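Local coordinates for protein AHL synthase (Burkholderia glumae, PDB 3P2F) that probably makes N-acyl-L-homoserine lactone quorum-sensing signals from S-adenosyl-L-methionine and a fatty acyl group carried on acyl carrier protein, at residues 95-100 with 135-140; 157-162 with 176-181. The protein carries 3 engineered substitutions. One frame throughout, in Å; residues are numbered along the deposited sequence.

Contact 1 of 2, residues 95-100 with 135-140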
loop_
_atom_site.group_PDB
_atom_site.type_symbol
_atom_site.label_atom_id
_atom_site.label_comp_id
_atom_site.label_asym_id
_atom_site.label_seq_id
_atom_site.Cartn_x
_atom_site.Cartn_y
_atom_site.Cartn_z
ATOM N N ALA A 95 0.082 6.241 -15.744
ATOM C CA ALA A 95 1.122 5.236 -15.577
ATOM C C ALA A 95 2.063 5.726 -14.481
ATOM O O ALA A 95 2.827 4.948 -13.911
ATOM C CB ALA A 95 1.896 5.049 -16.881
ATOM N N HIS A 96 1.985 7.020 -14.185
ATOM C CA HIS A 96 2.842 7.631 -13.181
ATOM C C HIS A 96 2.320 7.514 -11.759
ATOM O O HIS A 96 3.011 7.892 -10.817
ATOM C CB HIS A 96 3.061 9.112 -13.502
ATOM C CG HIS A 96 3.822 9.359 -14.769
ATOM N ND1 HIS A 96 4.968 8.668 -15.095
ATOM C CD2 HIS A 96 3.618 10.244 -15.773
ATOM C CE1 HIS A 96 5.437 9.116 -16.246
ATOM N NE2 HIS A 96 4.635 10.074 -16.678
ATOM N N VAL A 97 1.102 7.004 -11.601
ATOM C CA VAL A 97 0.507 6.860 -10.275
ATOM C C VAL A 97 -0.004 5.445 -10.029
ATOM O O VAL A 97 -0.719 4.888 -10.858
ATOM C CB VAL A 97 -0.697 7.826 -10.081
ATOM C CG1 VAL A 97 -1.248 7.698 -8.649
ATOM C CG2 VAL A 97 -0.278 9.253 -10.366
ATOM N N TRP A 98 0.367 4.880 -8.887
ATOM C CA TRP A 98 -0.074 3.548 -8.485
ATOM C C TRP A 98 -0.790 3.711 -7.149
ATOM O O TRP A 98 -0.460 4.617 -6.377
ATOM C CB TRP A 98 1.116 2.590 -8.318
ATOM C CG TRP A 98 1.585 1.993 -9.608
ATOM C CD1 TRP A 98 2.035 2.669 -10.705
ATOM C CD2 TRP A 98 1.591 0.603 -9.962
ATOM N NE1 TRP A 98 2.312 1.791 -11.720
ATOM C CE2 TRP A 98 2.049 0.516 -11.294
ATOM C CE3 TRP A 98 1.250 -0.574 -9.284
ATOM C CZ2 TRP A 98 2.178 -0.702 -11.969
ATOM C CZ3 TRP A 98 1.379 -1.791 -9.954
ATOM C CH2 TRP A 98 1.841 -1.842 -11.288
ATOM N N GLU A 99 -1.765 2.843 -6.890
ATOM C CA GLU A 99 -2.530 2.879 -5.650
ATOM C C GLU A 99 -1.978 1.909 -4.618
ATOM O O GLU A 99 -1.678 0.756 -4.924
ATOM C CB GLU A 99 -4.003 2.518 -5.885
ATOM C CG GLU A 99 -4.784 2.440 -4.568
ATOM C CD GLU A 99 -6.144 1.789 -4.698
ATOM O OE1 GLU A 99 -6.205 0.626 -5.158
ATOM O OE2 GLU A 99 -7.152 2.436 -4.329
ATOM N N LEU A 100 -1.866 2.381 -3.386
ATOM C CA LEU A 100 -1.374 1.553 -2.298
ATOM C C LEU A 100 -2.590 1.258 -1.436
ATOM O O LEU A 100 -3.284 2.182 -1.019
ATOM C CB LEU A 100 -0.334 2.328 -1.484
ATOM C CG LEU A 100 0.615 1.633 -0.503
ATOM C CD1 LEU A 100 0.439 2.250 0.877
ATOM C CD2 LEU A 100 0.370 0.136 -0.470
ATOM N N GLY A 135 7.485 2.516 -13.094
ATOM C CA GLY A 135 7.190 3.809 -13.696
ATOM C C GLY A 135 6.439 4.787 -12.804
ATOM O O GLY A 135 6.286 5.962 -13.139
ATOM N N ALA A 136 5.965 4.306 -11.664
ATOM C CA ALA A 136 5.226 5.149 -10.737
ATOM C C ALA A 136 6.095 6.278 -10.196
ATOM O O ALA A 136 7.262 6.072 -9.868
ATOM C CB ALA A 136 4.685 4.300 -9.578
ATOM N N ARG A 137 5.525 7.474 -10.122
ATOM C CA ARG A 137 6.239 8.627 -9.591
ATOM C C ARG A 137 5.554 9.036 -8.295
ATOM O O ARG A 137 6.097 9.788 -7.491
ATOM C CB ARG A 137 6.236 9.779 -10.602
ATOM C CG ARG A 137 4.885 10.122 -11.217
ATOM C CD ARG A 137 3.970 10.906 -10.274
ATOM N NE ARG A 137 2.691 11.282 -10.887
ATOM C CZ ARG A 137 2.567 12.105 -11.927
ATOM N NH1 ARG A 137 3.649 12.647 -12.481
ATOM N NH2 ARG A 137 1.363 12.392 -12.417
ATOM N N GLN A 138 4.355 8.502 -8.095
ATOM C CA GLN A 138 3.573 8.785 -6.901
ATOM C C GLN A 138 2.721 7.589 -6.506
ATOM O O GLN A 138 2.412 6.729 -7.329
ATOM C CB GLN A 138 2.621 9.966 -7.137
ATOM C CG GLN A 138 3.255 11.338 -7.205
ATOM C CD GLN A 138 2.216 12.418 -7.446
ATOM O OE1 GLN A 138 1.587 12.463 -8.502
ATOM N NE2 GLN A 138 2.018 13.282 -6.460
ATOM N N LEU A 139 2.347 7.553 -5.233
ATOM C CA LEU A 139 1.466 6.524 -4.715
ATOM C C LEU A 139 0.273 7.274 -4.134
ATOM O O LEU A 139 0.419 8.375 -3.603
ATOM C CB LEU A 139 2.138 5.704 -3.609
ATOM C CG LEU A 139 3.314 4.814 -4.014
ATOM C CD1 LEU A 139 3.741 3.999 -2.811
ATOM C CD2 LEU A 139 2.913 3.898 -5.177
ATOM N N ILE A 140 -0.911 6.688 -4.267
ATOM C CA ILE A 140 -2.109 7.290 -3.719
ATOM C C ILE A 140 -2.922 6.159 -3.122
ATOM O O ILE A 140 -2.884 5.033 -3.616
ATOM C CB ILE A 140 -2.939 8.018 -4.807
ATOM C CG1 ILE A 140 -4.010 8.883 -4.138
ATOM C CG2 ILE A 140 -3.595 7.005 -5.754
ATOM C CD1 ILE A 140 -4.680 9.863 -5.081
#
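The carbonyl oxygen of H96 opens the ladder between 95-100 and 135-140 by accepting two backbone donors at once. R137 N reaches H96 O at 2.6 Å in a nearly straight bond, while Q138 N approaches the same H96 O at 3.1 Å along a more bent path (142° at the hydrogen). From there the parallel strands exchange bonds in turn: W98 N gives to Q138 O, I140 N to W98 O, and L100 N to I140 O at 2.8 Å. CA-H groups add to the same acceptors, as where L139 CA lies 3.2 Å from W98 O. On the far edge V97 is backbone-bonded to T73, whose OG1 also bonds V97 O, and E99 to L71 of strand 64-72. Among side chains, the carboxylate of buried E99 accepts from the backbone N of L79, and Q138 NE2 is hydrogen-bonded to D178 OD1. R137 starts from a chi1 of 48° and bends again at chi2, which folds its guanidinium back across H96; H96 CB sits over the centre of one face, 3.4 Å from R137 CZ. On the face that carries W98 and L139, L139 CD2 packs on W98 CB; A136 CB meets W98 CD1 at 3.3 Å. G135, with positive phi, closes helix 120-132 in a Schellman motif; strand 97-105, that helix and parallel strand 138-144 make a beta-alpha-beta crossover, as in the GNAT-like acetyltransferase fold to which this family is related.

Contact 2 of 2, residues 157-162 with 176-181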
loop_
_atom_site.group_PDB
_atom_site.type_symbol
_atom_site.label_atom_id
_atom_site.label_comp_id
_atom_site.label_asym_id
_atom_site.label_seq_id
_atom_site.Cartn_x
_atom_site.Cartn_y
_atom_site.Cartn_z
ATOM N N HIS A 157 7.785 11.869 1.805
ATOM C CA HIS A 157 7.063 13.056 1.381
ATOM C C HIS A 157 5.596 12.689 1.141
ATOM O O HIS A 157 5.188 12.429 0.013
ATOM C CB HIS A 157 7.685 13.611 0.095
ATOM C CG HIS A 157 7.050 14.876 -0.397
ATOM N ND1 HIS A 157 5.971 15.464 0.228
ATOM C CD2 HIS A 157 7.341 15.661 -1.460
ATOM C CE1 HIS A 157 5.626 16.558 -0.428
ATOM N NE2 HIS A 157 6.442 16.700 -1.456
ATOM N N ALA A 158 4.818 12.639 2.214
ATOM C CA ALA A 158 3.394 12.338 2.110
ATOM C C ALA A 158 2.619 13.649 2.244
ATOM O O ALA A 158 3.017 14.537 3.002
ATOM C CB ALA A 158 2.971 11.378 3.211
ATOM N N HIS A 159 1.534 13.773 1.488
ATOM C CA HIS A 159 0.678 14.957 1.542
ATOM C C HIS A 159 -0.742 14.526 1.166
ATOM O O HIS A 159 -0.932 13.565 0.426
ATOM C CB HIS A 159 1.193 16.068 0.610
ATOM C CG HIS A 159 1.308 15.668 -0.830
ATOM N ND1 HIS A 159 2.320 14.859 -1.303
ATOM C CD2 HIS A 159 0.565 16.006 -1.910
ATOM C CE1 HIS A 159 2.198 14.722 -2.611
ATOM N NE2 HIS A 159 1.141 15.408 -3.005
ATOM N N ARG A 160 -1.736 15.239 1.681
ATOM C CA ARG A 160 -3.129 14.884 1.447
ATOM C C ARG A 160 -3.714 15.164 0.071
ATOM O O ARG A 160 -3.412 16.179 -0.558
ATOM C CB ARG A 160 -3.999 15.545 2.517
ATOM C CG ARG A 160 -3.641 15.076 3.911
ATOM C CD ARG A 160 -4.460 15.745 4.990
ATOM N NE ARG A 160 -4.232 15.056 6.252
ATOM C CZ ARG A 160 -4.795 15.379 7.412
ATOM N NH1 ARG A 160 -5.644 16.405 7.489
ATOM N NH2 ARG A 160 -4.504 14.671 8.496
ATOM N N ALA A 161 -4.562 14.246 -0.384
ATOM C CA ALA A 161 -5.234 14.379 -1.678
ATOM C C ALA A 161 -6.688 14.769 -1.436
ATOM O O ALA A 161 -7.473 14.889 -2.375
ATOM C CB ALA A 161 -5.173 13.064 -2.446
ATOM N N GLY A 162 -7.036 14.965 -0.167
ATOM C CA GLY A 162 -8.396 15.338 0.184
ATOM C C GLY A 162 -8.550 15.524 1.682
ATOM O O GLY A 162 -7.616 15.277 2.440
ATOM N N TRP A 176 -1.322 10.956 -0.594
ATOM C CA TRP A 176 -0.335 10.829 -1.652
ATOM C C TRP A 176 1.022 10.620 -1.016
ATOM O O TRP A 176 1.248 11.003 0.130
ATOM C CB TRP A 176 -0.254 12.109 -2.487
ATOM C CG TRP A 176 -0.876 12.014 -3.835
ATOM C CD1 TRP A 176 -0.650 11.054 -4.789
ATOM C CD2 TRP A 176 -1.793 12.938 -4.408
ATOM N NE1 TRP A 176 -1.372 11.330 -5.922
ATOM C CE2 TRP A 176 -2.084 12.483 -5.716
ATOM C CE3 TRP A 176 -2.397 14.109 -3.947
ATOM C CZ2 TRP A 176 -2.953 13.159 -6.565
ATOM C CZ3 TRP A 176 -3.258 14.782 -4.787
ATOM C CH2 TRP A 176 -3.529 14.305 -6.086
ATOM N N ILE A 177 1.911 10.005 -1.778
ATOM C CA ILE A 177 3.285 9.792 -1.375
ATOM C C ILE A 177 4.071 10.056 -2.652
ATOM O O ILE A 177 3.893 9.349 -3.649
ATOM C CB ILE A 177 3.566 8.347 -0.927
ATOM C CG1 ILE A 177 2.929 8.075 0.434
ATOM C CG2 ILE A 177 5.077 8.122 -0.837
ATOM C CD1 ILE A 177 3.095 6.632 0.884
ATOM N N ASP A 178 4.906 11.093 -2.645
ATOM C CA ASP A 178 5.709 11.386 -3.827
ATOM C C ASP A 178 6.958 10.528 -3.788
ATOM O O ASP A 178 7.610 10.405 -2.752
ATOM C CB ASP A 178 6.116 12.862 -3.877
ATOM C CG ASP A 178 4.962 13.778 -4.258
ATOM O OD1 ASP A 178 3.837 13.267 -4.474
ATOM O OD2 ASP A 178 5.182 15.009 -4.343
ATOM N N ILE A 179 7.289 9.918 -4.915
ATOM C CA ILE A 179 8.490 9.105 -4.973
ATOM C C ILE A 179 9.618 10.015 -5.460
ATOM O O ILE A 179 10.056 9.948 -6.607
ATOM C CB ILE A 179 8.296 7.902 -5.914
ATOM C CG1 ILE A 179 7.113 7.060 -5.415
ATOM C CG2 ILE A 179 9.570 7.064 -5.957
ATOM C CD1 ILE A 179 6.705 5.942 -6.356
ATOM N N ASP A 180 10.067 10.881 -4.558
ATOM C CA ASP A 180 11.128 11.831 -4.851
ATOM C C ASP A 180 12.371 11.562 -4.004
ATOM O O ASP A 180 12.480 10.527 -3.346
ATOM C CB ASP A 180 10.629 13.261 -4.602
ATOM C CG ASP A 180 10.053 13.453 -3.194
ATOM O OD1 ASP A 180 10.263 12.582 -2.312
ATOM O OD2 ASP A 180 9.394 14.490 -2.971
ATOM N N ALA A 181 13.302 12.512 -4.014
ATOM C CA ALA A 181 14.539 12.372 -3.263
ATOM C C ALA A 181 14.284 12.172 -1.775
ATOM O O ALA A 181 14.930 11.343 -1.133
ATOM C CB ALA A 181 15.419 13.593 -3.484
#
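A161 and W176 make the tightest apolar contact between 157-162 and 176-181: A161 CB sits 3.3 Å from W176 CE3, against the benzene side of the indole. The W176 CB methylene in turn packs over a face of the H159 ring, a CH-pi contact of 3.7 Å to the ring centroid. H159 can meet it because its chi1 of 58° sets the ring between the backbone N and carbonyl carbon, leaning toward the neighbouring strand. The imidazole and the indole five-membered ring are only 23° from parallel but slid apart, and barely overlap. Beneath these side chains H159 and W176 are an antiparallel hydrogen-bonded pair. W176 N gives to H159 O at 2.8 Å, whereas H159 N meets W176 O at 3.1 Å from well above the carbonyl plane. One further bond, D178 N to H157 O, continues the ladder past the non-hydrogen-bonded pair A158 and I177.

Packing is looser elsewhere. A158 CB and I177 CG1 come no nearer than 4.3 Å, and exposed R160 leaves its strand on the side away from 176-181, its NH2 making a salt bridge with E148. The H157 ring lies beside D178, whose carboxyl carbon is above one ring face near the rim and whose OD1 is hydrogen-bonded to Q138 NE2 of strand 138-144. D180 is the N-cap of helix 181-186, its OD1 accepting from T183 N. Strand 158-160 thus lies along one edge of strand 170-178, with strand 138-144 on the other edge of strand 170-178 and helix 120-132 packed against I177 and I179.

Contacts 1 and 2 belong to one sheet, their centres about 10 Å apart, and meet where strand 138-144 runs antiparallel to strand 170-178. Two probable hydrogen bonds join them: Q138 NE2 to D178 OD1 at 2.7 Å, and I179 N to R137 O at 2.8 Å. W176 CD1 also packs 3.1 Å from L139 O. Across this part of the sheet the order is 97-105, 138-144, 170-178 and 158-160, parallel in the first pairing and antiparallel in the next two. Along the chain, contact 1 is complete before contact 2 begins. Helix 120-132 packs on both, against L139 of contact 1 and against I177 and I179 of contact 2.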